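Sugar-binding transport ATP-binding protein (Pyrococcus horikoshii, PDB 1V43) probably binds and hydrolyses ATP as the nucleotide-binding subunit of an ABC transporter that takes up sugars. Local coordinates at residues Leu17-Gly22 / Gly59-Thr64; Lys13-Thr18 / Glu65-Phe70; Asn28-Thr33 / Gly218-Ile223. All blocks are in the same frame, centred on the assembly; numbering follows the deposited sequence.

All three contacts lie in the ATP-binding cassette and involve its antiparallel beta sheet. Interactions 1 and 2 share strand 12-21, including Leu17 and Thr18. Interaction 2 pairs that strand with strand 65-70 by a backbone ladder, whereas interaction 1 ties its far end to the loop leading into strand 65-70, through hydrogen bonds of Lys19, Thr64 and the backbone, with the ATP-site Phe21 touching Glu61 at its ring edge. Interaction 3 joins strand 24-34, on the other flank of strand 12-21, to an edge strand of the mixed sheet and relies mainly on aliphatic side chains. Each is partly buried, with Leu14, Leu17, Leu30, Leu32 and Ile68 inside and charged or polar groups more exposed.

Interaction 1. Residues Leu17-Gly22 / Gly59-Thr64; sequences LTKRFG and GLEEPT
Lys19 extends from strand 17-21 at about a right angle to both Glu61 and Thr64, and its ammonium ends on the backbone of the loop: NZ donates a 2.7 Å hydrogen bond to Glu62 O, nearly in line with that carbonyl. With CG anti to the backbone N (chi1 178°) and a bend at chi2, the chain passes Thr64 OG1 and runs close to Glu61 CG. Between Lys19 NZ and Glu61 OE1 the separation is 4.2 Å, beyond a salt bridge; OE2 of Glu61 is instead paired with Arg55 of helix 50-58. The Glu61 carboxylate comes at the Phe21 ring from its edge, OE1 lying 3.2 Å from both CE2 and CZ of Phe21 with the planes 89° apart, while Lys19 CE sits over one face of the ring near its rim. Thr64 OG1 accepts a hydrogen bond from Arg20 N at 3.2 Å, and CG2 rests over one face of the Arg20 guanidinium, 3.6 Å from CZ. Thr64 N bonds to Thr18 O at 2.8 Å, and Leu17 CD2 is pressed tightly against Pro63 CB. On the loop side two of the three bonds use backbone atoms (Glu62 O and Thr64 N) and the third the Thr64 hydroxyl. Phe21 is an ATP-binding residue, and a carboxylate oxygen at its electropositive ring edge, with a lysine methylene over one face, probably helps fix the ring's orientation.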
loop_
_atom_site.group_PDB
_atom_site.type_symbol
_atom_site.label_atom_id
_atom_site.label_comp_id
_atom_site.label_asym_id
_atom_site.label_seq_id
_atom_site.Cartn_x
_atom_site.Cartn_y
_atom_site.Cartn_z
ATOM N N LEU A 17 -4.646 -31.971 10.078
ATOM C CA LEU A 17 -5.592 -31.674 9.009
ATOM C C LEU A 17 -4.899 -31.654 7.659
ATOM O O LEU A 17 -3.932 -30.913 7.451
ATOM C CB LEU A 17 -6.242 -30.299 9.215
ATOM C CG LEU A 17 -7.717 -30.104 9.561
ATOM C CD1 LEU A 17 -8.143 -28.719 9.062
ATOM C CD2 LEU A 17 -8.579 -31.176 8.932
ATOM N N THR A 18 -5.414 -32.454 6.738
ATOM C CA THR A 18 -4.874 -32.510 5.394
ATOM C C THR A 18 -6.038 -32.474 4.416
ATOM O O THR A 18 -7.124 -32.987 4.698
ATOM C CB THR A 18 -4.080 -33.817 5.145
ATOM O OG1 THR A 18 -2.869 -33.810 5.913
ATOM C CG2 THR A 18 -3.754 -33.959 3.673
ATOM N N LYS A 19 -5.804 -31.867 3.263
ATOM C CA LYS A 19 -6.817 -31.795 2.228
ATOM C C LYS A 19 -6.150 -31.901 0.863
ATOM O O LYS A 19 -5.431 -30.998 0.461
ATOM C CB LYS A 19 -7.584 -30.470 2.316
ATOM C CG LYS A 19 -8.627 -30.287 1.230
ATOM C CD LYS A 19 -9.679 -31.378 1.292
ATOM C CE LYS A 19 -10.785 -31.117 0.298
ATOM N NZ LYS A 19 -11.976 -31.940 0.611
ATOM N N ARG A 20 -6.370 -32.999 0.150
ATOM C CA ARG A 20 -5.782 -33.119 -1.183
ATOM C C ARG A 20 -6.835 -33.269 -2.269
ATOM O O ARG A 20 -7.644 -34.187 -2.235
ATOM C CB ARG A 20 -4.797 -34.295 -1.263
ATOM C CG ARG A 20 -5.301 -35.597 -0.692
ATOM C CD ARG A 20 -4.342 -36.732 -1.018
ATOM N NE ARG A 20 -4.475 -37.834 -0.069
ATOM C CZ ARG A 20 -3.914 -37.848 1.138
ATOM N NH1 ARG A 20 -3.177 -36.820 1.543
ATOM N NH2 ARG A 20 -4.097 -38.884 1.948
ATOM N N PHE A 21 -6.829 -32.346 -3.222
ATOM C CA PHE A 21 -7.771 -32.403 -4.330
ATOM C C PHE A 21 -7.131 -33.272 -5.402
ATOM O O PHE A 21 -6.457 -32.769 -6.305
ATOM C CB PHE A 21 -8.041 -31.006 -4.887
ATOM C CG PHE A 21 -8.727 -30.087 -3.916
ATOM C CD1 PHE A 21 -8.044 -29.577 -2.815
ATOM C CD2 PHE A 21 -10.060 -29.741 -4.093
ATOM C CE1 PHE A 21 -8.681 -28.739 -1.906
ATOM C CE2 PHE A 21 -10.706 -28.904 -3.189
ATOM C CZ PHE A 21 -10.014 -28.401 -2.093
ATOM N N GLY A 22 -7.332 -34.580 -5.291
ATOM C CA GLY A 22 -6.751 -35.492 -6.253
ATOM C C GLY A 22 -5.270 -35.703 -5.997
ATOM O O GLY A 22 -4.884 -36.503 -5.143
ATOM N N GLY A 59 -17.002 -26.273 7.440
ATOM C CA GLY A 59 -17.721 -27.490 7.129
ATOM C C GLY A 59 -18.227 -27.507 5.697
ATOM O O GLY A 59 -18.985 -28.394 5.304
ATOM N N LEU A 60 -17.820 -26.514 4.915
ATOM C CA LEU A 60 -18.215 -26.448 3.517
ATOM C C LEU A 60 -17.354 -27.465 2.767
ATOM O O LEU A 60 -17.659 -27.864 1.649
ATOM C CB LEU A 60 -17.963 -25.045 2.977
ATOM C CG LEU A 60 -18.775 -23.975 3.700
ATOM C CD1 LEU A 60 -18.389 -22.601 3.189
ATOM C CD2 LEU A 60 -20.251 -24.246 3.483
ATOM N N GLU A 61 -16.275 -27.887 3.418
ATOM C CA GLU A 61 -15.359 -28.853 2.840
ATOM C C GLU A 61 -14.963 -29.822 3.941
ATOM O O GLU A 61 -14.858 -29.423 5.105
ATOM C CB GLU A 61 -14.121 -28.125 2.301
ATOM C CG GLU A 61 -13.439 -28.831 1.158
ATOM C CD GLU A 61 -13.041 -27.874 0.054
ATOM O OE1 GLU A 61 -13.064 -28.288 -1.126
ATOM O OE2 GLU A 61 -12.700 -26.713 0.357
ATOM N N GLU A 62 -14.767 -31.091 3.580
ATOM C CA GLU A 62 -14.356 -32.103 4.545
ATOM C C GLU A 62 -12.861 -32.350 4.366
ATOM O O GLU A 62 -12.325 -32.194 3.266
ATOM C CB GLU A 62 -15.124 -33.420 4.316
ATOM C CG GLU A 62 -16.628 -33.339 4.617
ATOM C CD GLU A 62 -16.935 -33.333 6.106
ATOM O OE1 GLU A 62 -16.145 -32.759 6.883
ATOM O OE2 GLU A 62 -17.971 -33.895 6.502
ATOM N N PRO A 63 -12.164 -32.723 5.447
ATOM C CA PRO A 63 -10.727 -32.992 5.378
ATOM C C PRO A 63 -10.525 -34.379 4.757
ATOM O O PRO A 63 -11.446 -35.199 4.732
ATOM C CB PRO A 63 -10.291 -33.005 6.841
ATOM C CG PRO A 63 -11.437 -32.432 7.585
ATOM C CD PRO A 63 -12.639 -32.855 6.828
ATOM N N THR A 64 -9.312 -34.624 4.275
ATOM C CA THR A 64 -8.946 -35.898 3.677
ATOM C C THR A 64 -8.395 -36.735 4.818
ATOM O O THR A 64 -8.410 -37.961 4.794
ATOM C CB THR A 64 -7.869 -35.694 2.597
ATOM O OG1 THR A 64 -8.438 -34.990 1.479
ATOM C CG2 THR A 64 -7.316 -37.029 2.134
#

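Interaction 2. Residues Lys13-Thr18 / Glu65-Phe70; sequences KLENLT and EGRIYF
Lys13 and Tyr69, then Glu15 and Arg67, form antiparallel hydrogen-bonded pairs, with Tyr69 N to Lys13 O at 2.9 Å and Glu15 N to Arg67 O at 2.7 Å. Between them the non-hydrogen-bonded pair Leu14 and Ile68 lies side by side, Leu14 CD2 meeting Ile68 CG2 at 3.9 Å. On the face opposite these two, the Glu15 carboxylate approaches the edge of the Tyr69 ring, CD lying 3.7 Å from Tyr69 CE1 with the planes nearly perpendicular. Glu15 CG is anti to its own carbonyl carbon (chi1 -56°), and the extended chain beyond it also brings OE1 to a water that bridges to Arg67 NE. Further on, the register slips by one residue in a beta bulge, where Gly66 CA comes within 3.0 Å of Glu15 O; pairing resumes with Thr18 N bonded to Glu65 O at 3.0 Å. Leu17 CD2 reaches Ile68 CG1, the branch that Leu14 CD2 also touches. In the next shell, Asp74 forms a salt bridge with Arg67 and Glu11 with Lys13. Strand 12-21 runs between strands 65-70 and 24-34 of the antiparallel sheet, and Leu14 and Leu17 pack against helix 50-58 through Thr53, Ile57 and Met56.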
loop_
_atom_site.group_PDB
_atom_site.type_symbol
_atom_site.label_atom_id
_atom_site.label_comp_id
_atom_site.label_asym_id
_atom_site.label_seq_id
_atom_site.Cartn_x
_atom_site.Cartn_y
_atom_site.Cartn_z
ATOM N N LYS A 13 -9.329 -26.599 17.729
ATOM C CA LYS A 13 -8.149 -27.425 17.445
ATOM C C LYS A 13 -8.229 -28.048 16.069
ATOM O O LYS A 13 -9.238 -28.654 15.713
ATOM C CB LYS A 13 -8.023 -28.589 18.428
ATOM C CG LYS A 13 -7.769 -28.278 19.879
ATOM C CD LYS A 13 -7.741 -29.609 20.625
ATOM C CE LYS A 13 -7.774 -29.449 22.129
ATOM N NZ LYS A 13 -9.018 -28.777 22.553
ATOM N N LEU A 14 -7.167 -27.905 15.292
ATOM C CA LEU A 14 -7.124 -28.539 13.984
ATOM C C LEU A 14 -6.031 -29.605 14.169
ATOM O O LEU A 14 -4.893 -29.271 14.486
ATOM C CB LEU A 14 -6.742 -27.518 12.904
ATOM C CG LEU A 14 -7.569 -26.219 12.789
ATOM C CD1 LEU A 14 -7.038 -25.409 11.594
ATOM C CD2 LEU A 14 -9.050 -26.525 12.588
ATOM N N GLU A 15 -6.375 -30.880 13.996
ATOM C CA GLU A 15 -5.390 -31.955 14.201
ATOM C C GLU A 15 -5.018 -32.681 12.948
ATOM O O GLU A 15 -5.879 -33.272 12.298
ATOM C CB GLU A 15 -5.894 -33.030 15.156
ATOM C CG GLU A 15 -6.333 -32.593 16.516
ATOM C CD GLU A 15 -6.330 -33.764 17.492
ATOM O OE1 GLU A 15 -6.707 -34.898 17.100
ATOM O OE2 GLU A 15 -5.949 -33.543 18.653
ATOM N N ASN A 16 -3.728 -32.664 12.631
ATOM C CA ASN A 16 -3.212 -33.341 11.447
ATOM C C ASN A 16 -4.181 -33.197 10.295
ATOM O O ASN A 16 -4.512 -34.175 9.625
ATOM C CB ASN A 16 -2.981 -34.826 11.750
ATOM C CG ASN A 16 -2.237 -35.539 10.629
ATOM O OD1 ASN A 16 -2.786 -35.790 9.545
ATOM N ND2 ASN A 16 -0.974 -35.854 10.879
ATOM N N LEU A 17 -4.646 -31.971 10.078
ATOM C CA LEU A 17 -5.592 -31.674 9.009
ATOM C C LEU A 17 -4.899 -31.654 7.659
ATOM O O LEU A 17 -3.932 -30.913 7.451
ATOM C CB LEU A 17 -6.242 -30.299 9.215
ATOM C CG LEU A 17 -7.717 -30.104 9.561
ATOM C CD1 LEU A 17 -8.143 -28.719 9.062
ATOM C CD2 LEU A 17 -8.579 -31.176 8.932
ATOM N N THR A 18 -5.414 -32.454 6.738
ATOM C CA THR A 18 -4.874 -32.510 5.394
ATOM C C THR A 18 -6.038 -32.474 4.416
ATOM O O THR A 18 -7.124 -32.987 4.698
ATOM C CB THR A 18 -4.080 -33.817 5.145
ATOM O OG1 THR A 18 -2.869 -33.810 5.913
ATOM C CG2 THR A 18 -3.754 -33.959 3.673
ATOM N N GLU A 65 -7.928 -36.039 5.839
ATOM C CA GLU A 65 -7.374 -36.668 7.010
ATOM C C GLU A 65 -7.401 -35.627 8.120
ATOM O O GLU A 65 -7.418 -34.426 7.854
ATOM C CB GLU A 65 -5.934 -37.103 6.729
ATOM C CG GLU A 65 -5.356 -38.089 7.737
ATOM C CD GLU A 65 -3.962 -38.562 7.352
ATOM O OE1 GLU A 65 -3.726 -38.811 6.144
ATOM O OE2 GLU A 65 -3.108 -38.695 8.259
ATOM N N GLY A 66 -7.421 -36.085 9.363
ATOM C CA GLY A 66 -7.419 -35.155 10.471
ATOM C C GLY A 66 -8.760 -34.922 11.133
ATOM O O GLY A 66 -9.801 -35.427 10.703
ATOM N N ARG A 67 -8.723 -34.100 12.171
ATOM C CA ARG A 67 -9.898 -33.813 12.969
ATOM C C ARG A 67 -9.969 -32.326 13.321
ATOM O O ARG A 67 -8.937 -31.655 13.420
ATOM C CB ARG A 67 -9.771 -34.636 14.239
ATOM C CG ARG A 67 -11.034 -35.081 14.884
ATOM C CD ARG A 67 -10.668 -35.960 16.069
ATOM N NE ARG A 67 -10.065 -37.214 15.639
ATOM C CZ ARG A 67 -10.763 -38.233 15.150
ATOM N NH1 ARG A 67 -12.076 -38.129 15.035
ATOM N NH2 ARG A 67 -10.155 -39.353 14.777
ATOM N N ILE A 68 -11.184 -31.823 13.513
ATOM C CA ILE A 68 -11.410 -30.427 13.893
ATOM C C ILE A 68 -12.282 -30.415 15.148
ATOM O O ILE A 68 -13.399 -30.941 15.136
ATOM C CB ILE A 68 -12.162 -29.644 12.785
ATOM C CG1 ILE A 68 -11.337 -29.616 11.498
ATOM C CG2 ILE A 68 -12.458 -28.237 13.259
ATOM C CD1 ILE A 68 -12.122 -29.090 10.284
ATOM N N TYR A 69 -11.778 -29.838 16.233
ATOM C CA TYR A 69 -12.553 -29.761 17.467
ATOM C C TYR A 69 -12.957 -28.313 17.773
ATOM O O TYR A 69 -12.244 -27.383 17.420
ATOM C CB TYR A 69 -11.749 -30.269 18.675
ATOM C CG TYR A 69 -11.463 -31.753 18.759
ATOM C CD1 TYR A 69 -10.243 -32.278 18.320
ATOM C CD2 TYR A 69 -12.389 -32.627 19.330
ATOM C CE1 TYR A 69 -9.950 -33.625 18.451
ATOM C CE2 TYR A 69 -12.108 -33.984 19.467
ATOM C CZ TYR A 69 -10.889 -34.474 19.028
ATOM O OH TYR A 69 -10.609 -35.814 19.171
ATOM N N PHE A 70 -14.124 -28.155 18.393
ATOM C CA PHE A 70 -14.638 -26.867 18.878
ATOM C C PHE A 70 -14.863 -27.277 20.320
ATOM O O PHE A 70 -15.718 -28.113 20.581
ATOM C CB PHE A 70 -15.992 -26.496 18.261
ATOM C CG PHE A 70 -15.896 -25.872 16.898
ATOM C CD1 PHE A 70 -17.032 -25.324 16.298
ATOM C CD2 PHE A 70 -14.679 -25.843 16.199
ATOM C CE1 PHE A 70 -16.963 -24.759 15.028
ATOM C CE2 PHE A 70 -14.598 -25.281 14.926
ATOM C CZ PHE A 70 -15.741 -24.736 14.338
HETATM O O HOH W 1 -7.067 -37.056 15.041
#

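Interaction 3. Residues Asn28-Thr33 / Gly218-Ile223; sequences NKLNLT and GQLLQI
Both Leu30 and Leu220 carry CG anti to the backbone N (chi1 -177° and 172°), and their side chains cross at about a right angle, with Leu30 CD1 3.6 Å from Leu220 CB. The other end of Leu220 continues along strand 30-33: its CD2 lies 3.6 Å from Asn31 O and 4.3 Å from Leu32 CG. Ile223 stretches out fully, CG1 trans to the backbone N and CD1 trans beyond it, which carries the methyl CD1 to Leu32 CD2 at 3.4 Å. This carbon pair is closer than ordinary van der Waals contact, and the two side chains meet at a slant.

The strands themselves do not pair as a sheet. Their short segments, 30-33 and 219-223, run 53° apart and come no nearer than 7.2 Å, axis to axis, so side chains fill the wedge between them. At its narrow end the backbones do meet. Asn28 N donates to Gly218 O at 2.8 Å, and a water links Asn28 O to Leu220 N, donating to the former and accepting from the latter.

Strand 24-34 belongs to the antiparallel sheet and strand 219-224 is the outermost strand of the mixed sheet on this side, so the contact connects two sheets of the cassette. Leu40 of strand 39-43, within the mixed sheet, touches both Leu32 and Ile223, and Gly218 makes a backbone bond with Cys48, an ATP-binding residue. Chemically, the contact combines aliphatic side-chain packing with one direct and one water-mediated backbone link, the latter satisfying a carbonyl and an amide where the strands are too far apart to bond directly.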
loop_
_atom_site.group_PDB
_atom_site.type_symbol
_atom_site.label_atom_id
_atom_site.label_comp_id
_atom_site.label_asym_id
_atom_site.label_seq_id
_atom_site.Cartn_x
_atom_site.Cartn_y
_atom_site.Cartn_z
ATOM N N ASN A 28 -1.380 -29.462 4.042
ATOM C CA ASN A 28 -0.570 -30.594 4.470
ATOM C C ASN A 28 -0.325 -30.743 5.959
ATOM O O ASN A 28 0.534 -30.058 6.514
ATOM C CB ASN A 28 0.781 -30.534 3.754
ATOM C CG ASN A 28 1.505 -31.872 3.742
ATOM O OD1 ASN A 28 1.452 -32.637 4.707
ATOM N ND2 ASN A 28 2.198 -32.152 2.644
ATOM N N LYS A 29 -1.056 -31.663 6.591
ATOM C CA LYS A 29 -0.916 -31.946 8.021
ATOM C C LYS A 29 -0.832 -30.713 8.922
ATOM O O LYS A 29 0.107 -30.542 9.699
ATOM C CB LYS A 29 0.310 -32.843 8.266
ATOM C CG LYS A 29 0.172 -34.251 7.689
ATOM C CD LYS A 29 1.322 -35.156 8.129
ATOM C CE LYS A 29 1.136 -36.584 7.620
ATOM N NZ LYS A 29 2.282 -37.461 8.008
ATOM N N LEU A 30 -1.844 -29.865 8.820
ATOM C CA LEU A 30 -1.908 -28.662 9.620
ATOM C C LEU A 30 -2.242 -29.003 11.074
ATOM O O LEU A 30 -3.174 -29.749 11.354
ATOM C CB LEU A 30 -2.978 -27.722 9.033
ATOM C CG LEU A 30 -3.185 -26.354 9.679
ATOM C CD1 LEU A 30 -1.921 -25.538 9.553
ATOM C CD2 LEU A 30 -4.341 -25.627 8.986
ATOM N N ASN A 31 -1.453 -28.466 11.996
ATOM C CA ASN A 31 -1.679 -28.657 13.414
ATOM C C ASN A 31 -1.760 -27.265 14.023
ATOM O O ASN A 31 -0.809 -26.480 13.968
ATOM C CB ASN A 31 -0.561 -29.494 14.022
ATOM C CG ASN A 31 -0.726 -30.974 13.706
ATOM O OD1 ASN A 31 -0.020 -31.531 12.868
ATOM N ND2 ASN A 31 -1.692 -31.609 14.362
ATOM N N LEU A 32 -2.919 -26.951 14.583
ATOM C CA LEU A 32 -3.140 -25.627 15.129
ATOM C C LEU A 32 -4.110 -25.614 16.296
ATOM O O LEU A 32 -5.173 -26.224 16.232
ATOM C CB LEU A 32 -3.724 -24.736 14.031
ATOM C CG LEU A 32 -3.064 -23.429 13.630
ATOM C CD1 LEU A 32 -3.945 -22.698 12.614
ATOM C CD2 LEU A 32 -2.850 -22.587 14.868
ATOM N N THR A 33 -3.743 -24.900 17.350
ATOM C CA THR A 33 -4.618 -24.746 18.499
ATOM C C THR A 33 -4.963 -23.258 18.597
ATOM O O THR A 33 -4.146 -22.447 19.028
ATOM C CB THR A 33 -3.951 -25.218 19.799
ATOM O OG1 THR A 33 -3.633 -26.608 19.690
ATOM C CG2 THR A 33 -4.883 -25.032 20.965
ATOM N N GLY A 218 0.399 -25.006 1.393
ATOM C CA GLY A 218 -0.284 -25.898 2.311
ATOM C C GLY A 218 0.322 -26.156 3.677
ATOM O O GLY A 218 -0.239 -26.931 4.458
ATOM N N GLN A 219 1.451 -25.536 3.991
ATOM C CA GLN A 219 2.068 -25.757 5.296
ATOM C C GLN A 219 2.066 -24.546 6.205
ATOM O O GLN A 219 2.138 -23.404 5.750
ATOM C CB GLN A 219 3.517 -26.207 5.151
ATOM C CG GLN A 219 3.726 -27.542 4.456
ATOM C CD GLN A 219 4.917 -28.289 5.030
ATOM O OE1 GLN A 219 4.846 -28.823 6.137
ATOM N NE2 GLN A 219 6.022 -28.310 4.292
ATOM N N LEU A 220 1.987 -24.810 7.502
ATOM C CA LEU A 220 2.033 -23.751 8.498
ATOM C C LEU A 220 3.507 -23.452 8.721
ATOM O O LEU A 220 4.230 -24.257 9.314
ATOM C CB LEU A 220 1.424 -24.223 9.811
ATOM C CG LEU A 220 1.588 -23.244 10.972
ATOM C CD1 LEU A 220 0.908 -21.908 10.636
ATOM C CD2 LEU A 220 0.988 -23.861 12.235
ATOM N N LEU A 221 3.967 -22.309 8.237
ATOM C CA LEU A 221 5.368 -21.951 8.417
ATOM C C LEU A 221 5.648 -21.402 9.804
ATOM O O LEU A 221 6.665 -21.737 10.419
ATOM C CB LEU A 221 5.797 -20.935 7.364
ATOM C CG LEU A 221 5.718 -21.450 5.927
ATOM C CD1 LEU A 221 6.371 -20.445 4.988
ATOM C CD2 LEU A 221 6.430 -22.793 5.831
ATOM N N GLN A 222 4.741 -20.578 10.319
ATOM C CA GLN A 222 4.952 -19.998 11.638
ATOM C C GLN A 222 3.679 -19.380 12.206
ATOM O O GLN A 222 2.842 -18.863 11.472
ATOM C CB GLN A 222 6.050 -18.912 11.548
ATOM C CG GLN A 222 6.391 -18.200 12.867
ATOM C CD GLN A 222 7.622 -17.290 12.774
ATOM O OE1 GLN A 222 8.276 -17.186 11.729
ATOM N NE2 GLN A 222 7.938 -16.628 13.874
ATOM N N ILE A 223 3.515 -19.479 13.519
ATOM C CA ILE A 223 2.393 -18.832 14.162
ATOM C C ILE A 223 2.946 -18.057 15.362
ATOM O O ILE A 223 3.828 -18.536 16.079
ATOM C CB ILE A 223 1.270 -19.818 14.617
ATOM C CG1 ILE A 223 0.110 -18.997 15.198
ATOM C CG2 ILE A 223 1.790 -20.836 15.644
ATOM C CD1 ILE A 223 -1.064 -19.799 15.698
HETATM O O HOH W 2 1.286 -27.561 8.012
#